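Local coordinates for protein thioesterase (Xanthomonas campestris pv. campestris, PDB 2FUJ) that probably hydrolyses the thioester bond of fatty acyl-coenzyme A as a tetrameric hotdog-fold thioesterase, at residues Asp77-Phe83 against Gly95-Gln101; Val66-Leu72 against Val106-Gly111; Leu10-Ile15 against Glu39-Trp44. One frame throughout, in Å; residues are numbered along the deposited sequence.

From the N terminus, strand 9-15 is followed by a long loop and helix 30-47, and interaction 3 closes the first loop by setting residues 10-15 against 39-44. Strand 58-68 comes next, and its end meets residues 106-111 in interaction 2, closing a wider loop. Within that loop falls interaction 1, the hairpin of 77-83 with 95-101. Interaction 3 precedes both in series, and no contacts cross. Interactions 1 and 2 join through neighbouring strands 91-100 and 107-116, where Asp100 meets Tyr108; interactions 1 and 3 join through strands 78-87 and 9-15. Interactions 1 and 2 build the antiparallel sheet, and interaction 3 fastens the helix to it.

Interaction 1. Residues Asp77-Phe83 against Gly95-Gln101; sequences DILVELF and GHRILDQ
The beta hairpin of strands 78-87 and 91-100 supplies two inner strands of the hotdog sheet, and residues 77-83 and 95-101 pair in it as antiparallel strands. Leu79 with Leu99, Glu81 with Arg97 and Phe83 with Gly95 are the hydrogen-bonded pairs; the bond from Leu79 N to Leu99 O measures 2.8 Å. Beyond the last bridge, Gln101 N still reaches Asp77 O.

Two faces result. Val80, Leu82, His96 and Ile98 lie on the one where helix 30-47 packs, with Val80 CG2 4.3 Å from Ile98 CG1 and Leu82 CD2 against His96 CB. The imidazole continues away from the hairpin, and its NE2 is hydrogen-bonded to Ser109 OG on the next strand.

On the opposite face, Glu81 and Arg97 run side by side. The carboxyl arm is extended, with CG anti to the backbone N (chi1 179°), whereas the arginine chain bends at chi3, and guanidinium meets carboxylate side-on through two nitrogens. In this salt bridge Arg97 NE lies 2.6 Å from Glu81 OE2, approaching from above the carboxylate plane, while NH2 gives Glu81 OE1 a nearly straight bond of 3.2 Å on its syn side. This double grip limits rotation of both groups, whose planes stand 30° apart. Leu99 CD2 covers one guanidinium face, and Arg12 makes a long, weak ion pair with Glu81 OE1.

At the far end Phe83 takes chi1 52°, which sets CG between the backbone N and the carbonyl carbon and folds the ring back over Gly95. With no side chain there, the ring lies directly against the backbone in a CH-pi contact: Gly95 CA sits 3.9 Å from the Phe83 ring centroid, and Gly95 C is 3.3 Å from Phe83 CE1.

Interaction 2. Residues Val66-Leu72 against Val106-Gly111; sequences VNYKRPL and VLYSDG
Leu72 and Tyr108 meet at about a right angle where strand 58-68, outermost in the hotdog sheet of this chain, passes into a loop beside strand 107-116. Leu72 CD1 presses on one face of the phenol, 3.8 Å from the Tyr108 ring centroid, and Val106 CG1 covers the opposite face, so the ring is wedged between aliphatic groups. The carbonyl oxygen of Arg70 lies in the ring plane at its edge. The tyrosine hydroxyl is hydrogen-bonded to Asp100. Tyr108 and Ser109 together face Ile98, forming a classic beta bulge.

Arg70, bent at chi3, crosses Val106 at about a right angle, with Val106 CG1 over one guanidinium face, and Arg70 CG packs 3.7 Å from Tyr108 CD2. Lys69 N bonds to Tyr108 O at 2.9 Å.

The outer edge of Val66 and Asn67 pairs with a strand of the third subunit, extending the sheet across the interface. Toward the start of 66-72, Asn67 and Asp110 cross with amide and carboxylate planes 88° apart. Asp110 CG occupies the position between its own N and carbonyl carbon (chi1 52°), which turns the carboxylate to the neighbouring strand. Asn67 N bonds to Asp110 O, and Asn67 ND2, in the amide plane, to Asp110 OD1 at 2.9 Å.

Interaction 3. Residues Leu10-Ile15 against Glu39-Trp44; sequences LARVPI and EARVRW
Trp44 supplies the largest bump, a broad indole set beside the bulge at Leu10 and Ala11. Trp44 CG is anti to the backbone N (chi1 168°), which swings the indole out from the helix to the start of strand 9-15. Leu10 reaches its six-membered ring: CB stands over one face, offset toward the rim, and Leu10 CD2 comes to 3.6 Å from Trp44 CZ2. Ala11 serves the five-membered ring, its short CB 3.6 Å from Trp44 CD1. Both residues can address one indole because they share a classic beta bulge facing Leu82, and both have their CB directed to the helix. A water lies at the indole edge, in its plane; it accepts from Trp44 NE1 at 2.7 Å and donates to Leu10 O, thereby bridging the strand backbone to the ring.

Farther along the strand the fit becomes closer to the helix backbone. The small methyl of Ala40 makes a shallow hollow, and Val13 settles into it with its CB 4.0 Å from Ala40 CB and CG2 near Ala40 O. The other branch, Val13 CG1, rests against Arg43 CB. Ile15 CD1 lies beside the same turn, 4.2 Å from Glu39 CB and close to Ala40.

Beyond their CB atoms Glu39 and Arg43 lead away from the strand. Arg43 NE gives Glu39 OE2 a straight hydrogen bond of 2.7 Å on its anti lone pair, part of a salt bridge, and both side chains continue to the second subunit, where Arg43 NH2 forms a salt bridge with Asp77 of that chain. With the strand crossing the helix segment at 116°, this is the packing of the hotdog fold, in which an antiparallel sheet wraps a long central helix.

Interaction 1. Residues Asp77-Phe83 against Gly95-Gln101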
loop_
_atom_site.group_PDB
_atom_site.type_symbol
_atom_site.label_atom_id
_atom_site.label_comp_id
_atom_site.label_asym_id
_atom_site.label_seq_id
_atom_site.Cartn_x
_atom_site.Cartn_y
_atom_site.Cartn_z
ATOM N N ASP A 77 17.189 -0.405 -6.729
ATOM C CA ASP A 77 16.262 -1.308 -7.401
ATOM C C ASP A 77 16.775 -2.738 -7.257
ATOM O O ASP A 77 17.971 -2.954 -7.072
ATOM C CB ASP A 77 16.117 -0.922 -8.874
ATOM C CG ASP A 77 15.597 0.491 -9.049
ATOM O OD1 ASP A 77 14.676 0.877 -8.294
ATOM O OD2 ASP A 77 16.101 1.210 -9.940
ATOM N N ILE A 78 15.869 -3.703 -7.363
ATOM C CA ILE A 78 16.210 -5.103 -7.150
ATOM C C ILE A 78 16.038 -6.022 -8.344
ATOM O O ILE A 78 15.499 -5.643 -9.372
ATOM C CB ILE A 78 15.342 -5.668 -6.021
ATOM C CG1 ILE A 78 13.865 -5.519 -6.419
ATOM C CG2 ILE A 78 15.628 -4.926 -4.732
ATOM C CD1 ILE A 78 13.196 -4.155 -6.222
ATOM N N LEU A 79 16.510 -7.251 -8.174
ATOM C CA LEU A 79 16.392 -8.278 -9.187
ATOM C C LEU A 79 15.771 -9.471 -8.486
ATOM O O LEU A 79 16.355 -10.018 -7.545
ATOM C CB LEU A 79 17.765 -8.664 -9.732
ATOM C CG LEU A 79 17.703 -9.793 -10.752
ATOM C CD1 LEU A 79 16.956 -9.315 -11.989
ATOM C CD2 LEU A 79 19.102 -10.224 -11.105
ATOM N N VAL A 80 14.584 -9.873 -8.922
ATOM C CA VAL A 80 13.929 -11.004 -8.286
ATOM C C VAL A 80 14.102 -12.262 -9.101
ATOM O O VAL A 80 13.585 -12.394 -10.203
ATOM C CB VAL A 80 12.436 -10.738 -8.062
ATOM C CG1 VAL A 80 11.818 -11.886 -7.275
ATOM C CG2 VAL A 80 12.264 -9.450 -7.310
ATOM N N GLU A 81 14.851 -13.184 -8.520
ATOM C CA GLU A 81 15.159 -14.458 -9.125
ATOM C C GLU A 81 14.198 -15.514 -8.598
ATOM O O GLU A 81 14.099 -15.724 -7.393
ATOM C CB GLU A 81 16.599 -14.813 -8.776
ATOM C CG GLU A 81 17.099 -16.124 -9.309
ATOM C CD GLU A 81 18.571 -16.304 -9.008
ATOM O OE1 GLU A 81 19.404 -15.650 -9.675
ATOM O OE2 GLU A 81 18.894 -17.082 -8.089
ATOM N N LEU A 82 13.491 -16.167 -9.512
ATOM C CA LEU A 82 12.540 -17.209 -9.152
ATOM C C LEU A 82 12.988 -18.550 -9.732
ATOM O O LEU A 82 13.439 -18.622 -10.869
ATOM C CB LEU A 82 11.156 -16.869 -9.701
ATOM C CG LEU A 82 10.531 -15.558 -9.238
ATOM C CD1 LEU A 82 9.163 -15.398 -9.880
ATOM C CD2 LEU A 82 10.412 -15.551 -7.718
ATOM N N PHE A 83 12.865 -19.612 -8.946
ATOM C CA PHE A 83 13.242 -20.939 -9.428
ATOM C C PHE A 83 12.341 -22.003 -8.808
ATOM O O PHE A 83 11.635 -21.738 -7.836
ATOM C CB PHE A 83 14.709 -21.245 -9.106
ATOM C CG PHE A 83 15.071 -21.048 -7.664
ATOM C CD1 PHE A 83 15.244 -19.774 -7.141
ATOM C CD2 PHE A 83 15.216 -22.140 -6.820
ATOM C CE1 PHE A 83 15.556 -19.592 -5.787
ATOM C CE2 PHE A 83 15.529 -21.965 -5.472
ATOM C CZ PHE A 83 15.696 -20.685 -4.958
ATOM N N GLY A 95 11.021 -21.023 -5.204
ATOM C CA GLY A 95 12.035 -20.434 -4.354
ATOM C C GLY A 95 12.424 -19.092 -4.945
ATOM O O GLY A 95 12.229 -18.863 -6.141
ATOM N N HIS A 96 12.974 -18.204 -4.125
ATOM C CA HIS A 96 13.355 -16.891 -4.621
ATOM C C HIS A 96 14.598 -16.334 -3.959
ATOM O O HIS A 96 15.003 -16.766 -2.890
ATOM C CB HIS A 96 12.219 -15.881 -4.393
ATOM C CG HIS A 96 12.014 -15.513 -2.952
ATOM N ND1 HIS A 96 11.107 -16.156 -2.137
ATOM C CD2 HIS A 96 12.613 -14.578 -2.177
ATOM C CE1 HIS A 96 11.157 -15.634 -0.925
ATOM N NE2 HIS A 96 12.062 -14.676 -0.922
ATOM N N ARG A 97 15.185 -15.348 -4.622
ATOM C CA ARG A 97 16.342 -14.636 -4.117
ATOM C C ARG A 97 16.132 -13.214 -4.610
ATOM O O ARG A 97 16.045 -12.988 -5.811
ATOM C CB ARG A 97 17.647 -15.183 -4.699
ATOM C CG ARG A 97 17.981 -16.601 -4.285
ATOM C CD ARG A 97 19.484 -16.852 -4.439
ATOM N NE ARG A 97 19.948 -16.421 -5.753
ATOM C CZ ARG A 97 21.190 -16.030 -6.034
ATOM N NH1 ARG A 97 22.126 -16.012 -5.095
ATOM N NH2 ARG A 97 21.491 -15.646 -7.264
ATOM N N ILE A 98 16.006 -12.272 -3.687
ATOM C CA ILE A 98 15.834 -10.876 -4.062
ATOM C C ILE A 98 17.216 -10.243 -3.918
ATOM O O ILE A 98 17.748 -10.118 -2.819
ATOM C CB ILE A 98 14.798 -10.185 -3.159
ATOM C CG1 ILE A 98 13.422 -10.826 -3.391
ATOM C CG2 ILE A 98 14.754 -8.688 -3.457
ATOM C CD1 ILE A 98 12.368 -10.487 -2.339
ATOM N N LEU A 99 17.803 -9.871 -5.052
ATOM C CA LEU A 99 19.147 -9.300 -5.065
ATOM C C LEU A 99 19.176 -7.839 -5.470
ATOM O O LEU A 99 18.215 -7.312 -6.016
ATOM C CB LEU A 99 20.027 -10.086 -6.044
ATOM C CG LEU A 99 19.859 -11.606 -6.006
ATOM C CD1 LEU A 99 20.328 -12.208 -7.321
ATOM C CD2 LEU A 99 20.610 -12.178 -4.817
ATOM N N ASP A 100 20.306 -7.194 -5.213
ATOM C CA ASP A 100 20.472 -5.796 -5.575
ATOM C C ASP A 100 20.868 -5.744 -7.052
ATOM O O ASP A 100 21.763 -6.466 -7.475
ATOM C CB ASP A 100 21.579 -5.176 -4.736
ATOM C CG ASP A 100 21.690 -3.692 -4.936
ATOM O OD1 ASP A 100 21.073 -2.942 -4.154
ATOM O OD2 ASP A 100 22.388 -3.281 -5.888
ATOM N N GLN A 101 20.214 -4.891 -7.831
ATOM C CA GLN A 101 20.525 -4.791 -9.253
ATOM C C GLN A 101 21.971 -4.412 -9.559
ATOM O O GLN A 101 22.564 -4.917 -10.516
ATOM C CB GLN A 101 19.591 -3.787 -9.944
ATOM C CG GLN A 101 18.262 -4.365 -10.367
ATOM C CD GLN A 101 17.411 -3.374 -11.139
ATOM O OE1 GLN A 101 16.201 -3.552 -11.274
ATOM N NE2 GLN A 101 18.043 -2.327 -11.658
HETATM O O HOH W 1 20.257 -1.349 -6.749
#

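Interaction 2. Residues Val66-Leu72 against Val106-Gly111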
loop_
_atom_site.group_PDB
_atom_site.type_symbol
_atom_site.label_atom_id
_atom_site.label_comp_id
_atom_site.label_asym_id
_atom_site.label_seq_id
_atom_site.Cartn_x
_atom_site.Cartn_y
_atom_site.Cartn_z
ATOM N N VAL A 66 9.068 -15.911 3.644
ATOM C CA VAL A 66 10.085 -14.924 3.309
ATOM C C VAL A 66 11.077 -14.638 4.426
ATOM O O VAL A 66 10.689 -14.270 5.538
ATOM C CB VAL A 66 9.380 -13.608 2.887
ATOM C CG1 VAL A 66 10.385 -12.572 2.404
ATOM C CG2 VAL A 66 8.356 -13.909 1.808
ATOM N N ASN A 67 12.364 -14.808 4.123
ATOM C CA ASN A 67 13.430 -14.533 5.083
ATOM C C ASN A 67 14.046 -13.184 4.735
ATOM O O ASN A 67 14.377 -12.928 3.580
ATOM C CB ASN A 67 14.534 -15.591 5.017
ATOM C CG ASN A 67 14.009 -16.999 5.211
ATOM O OD1 ASN A 67 13.296 -17.282 6.166
ATOM N ND2 ASN A 67 14.368 -17.889 4.302
ATOM N N TYR A 68 14.207 -12.336 5.744
ATOM C CA TYR A 68 14.778 -11.007 5.560
ATOM C C TYR A 68 16.237 -11.044 5.992
ATOM O O TYR A 68 16.540 -11.138 7.175
ATOM C CB TYR A 68 13.961 -10.017 6.384
ATOM C CG TYR A 68 12.488 -10.088 6.036
ATOM C CD1 TYR A 68 11.987 -9.456 4.899
ATOM C CD2 TYR A 68 11.608 -10.849 6.802
ATOM C CE1 TYR A 68 10.658 -9.581 4.531
ATOM C CE2 TYR A 68 10.272 -10.982 6.440
ATOM C CZ TYR A 68 9.801 -10.346 5.303
ATOM O OH TYR A 68 8.479 -10.472 4.938
ATOM N N LYS A 69 17.134 -10.975 5.010
ATOM C CA LYS A 69 18.573 -11.051 5.243
ATOM C C LYS A 69 19.294 -9.762 5.590
ATOM O O LYS A 69 20.153 -9.740 6.479
ATOM C CB LYS A 69 19.250 -11.677 4.028
ATOM C CG LYS A 69 19.524 -13.142 4.179
ATOM C CD LYS A 69 18.249 -13.918 4.367
ATOM C CE LYS A 69 18.545 -15.395 4.425
ATOM N NZ LYS A 69 19.341 -15.790 5.629
ATOM N N ARG A 70 18.981 -8.699 4.859
ATOM C CA ARG A 70 19.588 -7.400 5.100
ATOM C C ARG A 70 18.607 -6.356 4.608
ATOM O O ARG A 70 17.831 -6.614 3.686
ATOM C CB ARG A 70 20.928 -7.270 4.375
ATOM C CG ARG A 70 20.868 -7.445 2.869
ATOM C CD ARG A 70 22.276 -7.635 2.314
ATOM N NE ARG A 70 23.160 -6.532 2.685
ATOM C CZ ARG A 70 24.447 -6.455 2.351
ATOM N NH1 ARG A 70 25.013 -7.419 1.636
ATOM N NH2 ARG A 70 25.168 -5.415 2.727
ATOM N N PRO A 71 18.625 -5.168 5.223
ATOM C CA PRO A 71 17.722 -4.081 4.851
ATOM C C PRO A 71 17.915 -3.524 3.455
ATOM O O PRO A 71 19.037 -3.395 2.965
ATOM C CB PRO A 71 17.979 -3.036 5.932
ATOM C CG PRO A 71 19.422 -3.228 6.242
ATOM C CD PRO A 71 19.552 -4.737 6.284
ATOM N N LEU A 72 16.788 -3.208 2.829
ATOM C CA LEU A 72 16.755 -2.644 1.490
ATOM C C LEU A 72 16.306 -1.196 1.620
ATOM O O LEU A 72 15.344 -0.899 2.331
ATOM C CB LEU A 72 15.756 -3.418 0.625
ATOM C CG LEU A 72 15.304 -2.790 -0.698
ATOM C CD1 LEU A 72 16.463 -2.706 -1.683
ATOM C CD2 LEU A 72 14.184 -3.624 -1.279
ATOM N N VAL A 106 24.659 -8.992 -3.343
ATOM C CA VAL A 106 23.931 -8.485 -2.180
ATOM C C VAL A 106 22.566 -9.166 -2.144
ATOM O O VAL A 106 21.735 -8.962 -3.025
ATOM C CB VAL A 106 23.737 -6.955 -2.253
ATOM C CG1 VAL A 106 22.757 -6.513 -1.195
ATOM C CG2 VAL A 106 25.070 -6.247 -2.070
ATOM N N LEU A 107 22.355 -9.990 -1.122
ATOM C CA LEU A 107 21.112 -10.731 -0.967
ATOM C C LEU A 107 20.211 -10.107 0.090
ATOM O O LEU A 107 20.541 -10.099 1.271
ATOM C CB LEU A 107 21.427 -12.185 -0.588
ATOM C CG LEU A 107 20.270 -13.136 -0.269
ATOM C CD1 LEU A 107 19.437 -13.387 -1.514
ATOM C CD2 LEU A 107 20.830 -14.452 0.263
ATOM N N TYR A 108 19.062 -9.597 -0.340
ATOM C CA TYR A 108 18.128 -8.977 0.581
ATOM C C TYR A 108 17.189 -9.997 1.191
ATOM O O TYR A 108 16.750 -9.840 2.324
ATOM C CB TYR A 108 17.299 -7.912 -0.132
ATOM C CG TYR A 108 18.100 -6.714 -0.577
ATOM C CD1 TYR A 108 18.249 -6.418 -1.930
ATOM C CD2 TYR A 108 18.686 -5.865 0.352
ATOM C CE1 TYR A 108 18.958 -5.299 -2.344
ATOM C CE2 TYR A 108 19.401 -4.745 -0.052
ATOM C CZ TYR A 108 19.530 -4.468 -1.401
ATOM O OH TYR A 108 20.217 -3.349 -1.812
ATOM N N SER A 109 16.881 -11.045 0.439
ATOM C CA SER A 109 15.955 -12.053 0.932
ATOM C C SER A 109 15.877 -13.314 0.094
ATOM O O SER A 109 16.119 -13.300 -1.115
ATOM C CB SER A 109 14.552 -11.437 1.040
ATOM O OG SER A 109 13.516 -12.408 0.942
ATOM N N ASP A 110 15.560 -14.414 0.766
ATOM C CA ASP A 110 15.354 -15.691 0.101
ATOM C C ASP A 110 14.168 -16.349 0.785
ATOM O O ASP A 110 13.566 -15.763 1.681
ATOM C CB ASP A 110 16.596 -16.605 0.143
ATOM C CG ASP A 110 17.161 -16.804 1.540
ATOM O OD1 ASP A 110 16.409 -16.762 2.537
ATOM O OD2 ASP A 110 18.388 -17.035 1.633
ATOM N N GLY A 111 13.831 -17.555 0.355
ATOM C CA GLY A 111 12.690 -18.256 0.908
ATOM C C GLY A 111 11.891 -18.790 -0.266
ATOM O O GLY A 111 12.450 -19.037 -1.332
HETATM O O HOH W 2 15.575 -7.661 4.427
HETATM O O HOH W 3 24.374 -10.454 1.016
#

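Interaction 3. Residues Leu10-Ile15 against Glu39-Trp44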
loop_
_atom_site.group_PDB
_atom_site.type_symbol
_atom_site.label_atom_id
_atom_site.label_comp_id
_atom_site.label_asym_id
_atom_site.label_seq_id
_atom_site.Cartn_x
_atom_site.Cartn_y
_atom_site.Cartn_z
ATOM N N LEU A 10 13.269 -19.952 -13.224
ATOM C CA LEU A 10 12.006 -19.674 -13.889
ATOM C C LEU A 10 12.085 -18.273 -14.487
ATOM O O LEU A 10 11.644 -18.039 -15.616
ATOM C CB LEU A 10 10.849 -19.736 -12.883
ATOM C CG LEU A 10 10.468 -21.132 -12.379
ATOM C CD1 LEU A 10 9.420 -21.039 -11.265
ATOM C CD2 LEU A 10 9.943 -21.949 -13.550
ATOM N N ALA A 11 12.647 -17.345 -13.716
ATOM C CA ALA A 11 12.773 -15.966 -14.154
ATOM C C ALA A 11 13.673 -15.126 -13.253
ATOM O O ALA A 11 13.876 -15.445 -12.085
ATOM C CB ALA A 11 11.389 -15.334 -14.230
ATOM N N ARG A 12 14.209 -14.049 -13.820
ATOM C CA ARG A 12 15.061 -13.104 -13.108
ATOM C C ARG A 12 14.465 -11.756 -13.526
ATOM O O ARG A 12 14.801 -11.203 -14.577
ATOM C CB ARG A 12 16.520 -13.261 -13.558
ATOM C CG ARG A 12 17.026 -14.696 -13.390
ATOM C CD ARG A 12 18.505 -14.874 -13.709
ATOM N NE ARG A 12 19.364 -14.234 -12.719
ATOM C CZ ARG A 12 20.041 -13.111 -12.929
ATOM N NH1 ARG A 12 19.964 -12.501 -14.103
ATOM N NH2 ARG A 12 20.792 -12.591 -11.963
ATOM N N VAL A 13 13.566 -11.250 -12.687
ATOM C CA VAL A 13 12.826 -10.017 -12.955
ATOM C C VAL A 13 13.299 -8.750 -12.250
ATOM O O VAL A 13 13.302 -8.679 -11.024
ATOM C CB VAL A 13 11.327 -10.219 -12.594
ATOM C CG1 VAL A 13 10.513 -8.992 -12.985
ATOM C CG2 VAL A 13 10.787 -11.465 -13.281
ATOM N N PRO A 14 13.700 -7.727 -13.020
ATOM C CA PRO A 14 14.147 -6.492 -12.378
ATOM C C PRO A 14 12.904 -5.735 -11.917
ATOM O O PRO A 14 11.938 -5.614 -12.664
ATOM C CB PRO A 14 14.894 -5.768 -13.497
ATOM C CG PRO A 14 14.159 -6.192 -14.714
ATOM C CD PRO A 14 13.915 -7.672 -14.478
ATOM N N ILE A 15 12.930 -5.249 -10.684
ATOM C CA ILE A 15 11.806 -4.516 -10.122
ATOM C C ILE A 15 12.317 -3.218 -9.529
ATOM O O ILE A 15 13.293 -3.217 -8.786
ATOM C CB ILE A 15 11.117 -5.324 -8.991
ATOM C CG1 ILE A 15 10.552 -6.638 -9.540
ATOM C CG2 ILE A 15 10.013 -4.498 -8.346
ATOM C CD1 ILE A 15 9.923 -7.582 -8.511
ATOM N N GLU A 39 4.832 -9.449 -8.086
ATOM C CA GLU A 39 5.075 -8.803 -9.375
ATOM C C GLU A 39 5.936 -9.690 -10.270
ATOM O O GLU A 39 5.652 -9.852 -11.453
ATOM C CB GLU A 39 5.763 -7.450 -9.176
ATOM C CG GLU A 39 5.796 -6.562 -10.429
ATOM C CD GLU A 39 4.409 -6.217 -10.954
ATOM O OE1 GLU A 39 3.442 -6.241 -10.163
ATOM O OE2 GLU A 39 4.286 -5.907 -12.163
ATOM N N ALA A 40 6.986 -10.268 -9.699
ATOM C CA ALA A 40 7.868 -11.141 -10.469
ATOM C C ALA A 40 7.095 -12.327 -11.040
ATOM O O ALA A 40 7.270 -12.682 -12.199
ATOM C CB ALA A 40 9.027 -11.634 -9.593
ATOM N N ARG A 41 6.226 -12.934 -10.236
ATOM C CA ARG A 41 5.454 -14.077 -10.724
ATOM C C ARG A 41 4.536 -13.743 -11.900
ATOM O O ARG A 41 4.465 -14.497 -12.879
ATOM C CB ARG A 41 4.612 -14.690 -9.603
ATOM C CG ARG A 41 5.409 -15.335 -8.494
ATOM C CD ARG A 41 4.553 -16.342 -7.735
ATOM N NE ARG A 41 3.330 -15.735 -7.223
ATOM C CZ ARG A 41 3.273 -14.958 -6.145
ATOM N NH1 ARG A 41 4.372 -14.692 -5.451
ATOM N NH2 ARG A 41 2.112 -14.443 -5.763
ATOM N N VAL A 42 3.822 -12.624 -11.811
ATOM C CA VAL A 42 2.908 -12.236 -12.884
ATOM C C VAL A 42 3.616 -11.641 -14.105
ATOM O O VAL A 42 3.156 -11.800 -15.242
ATOM C CB VAL A 42 1.818 -11.253 -12.359
ATOM C CG1 VAL A 42 1.095 -11.877 -11.172
ATOM C CG2 VAL A 42 2.438 -9.928 -11.957
ATOM N N ARG A 43 4.728 -10.949 -13.885
ATOM C CA ARG A 43 5.482 -10.380 -14.999
ATOM C C ARG A 43 6.072 -11.561 -15.760
ATOM O O ARG A 43 6.311 -11.484 -16.968
ATOM C CB ARG A 43 6.600 -9.471 -14.484
ATOM C CG ARG A 43 6.124 -8.113 -13.976
ATOM C CD ARG A 43 5.906 -7.128 -15.113
ATOM N NE ARG A 43 5.360 -5.849 -14.655
ATOM C CZ ARG A 43 5.291 -4.753 -15.405
ATOM N NH1 ARG A 43 5.741 -4.778 -16.651
ATOM N NH2 ARG A 43 4.769 -3.631 -14.911
ATOM N N TRP A 44 6.280 -12.657 -15.033
ATOM C CA TRP A 44 6.831 -13.890 -15.585
ATOM C C TRP A 44 5.814 -14.587 -16.471
ATOM O O TRP A 44 6.124 -14.973 -17.598
ATOM C CB TRP A 44 7.256 -14.831 -14.452
ATOM C CG TRP A 44 7.565 -16.235 -14.900
ATOM C CD1 TRP A 44 8.427 -16.610 -15.896
ATOM C CD2 TRP A 44 7.012 -17.450 -14.371
ATOM N NE1 TRP A 44 8.442 -17.980 -16.019
ATOM C CE2 TRP A 44 7.583 -18.521 -15.098
ATOM C CE3 TRP A 44 6.085 -17.737 -13.356
ATOM C CZ2 TRP A 44 7.258 -19.862 -14.843
ATOM C CZ3 TRP A 44 5.758 -19.068 -13.102
ATOM C CH2 TRP A 44 6.347 -20.115 -13.847
HETATM O O HOH W 4 9.896 -19.573 -17.591
#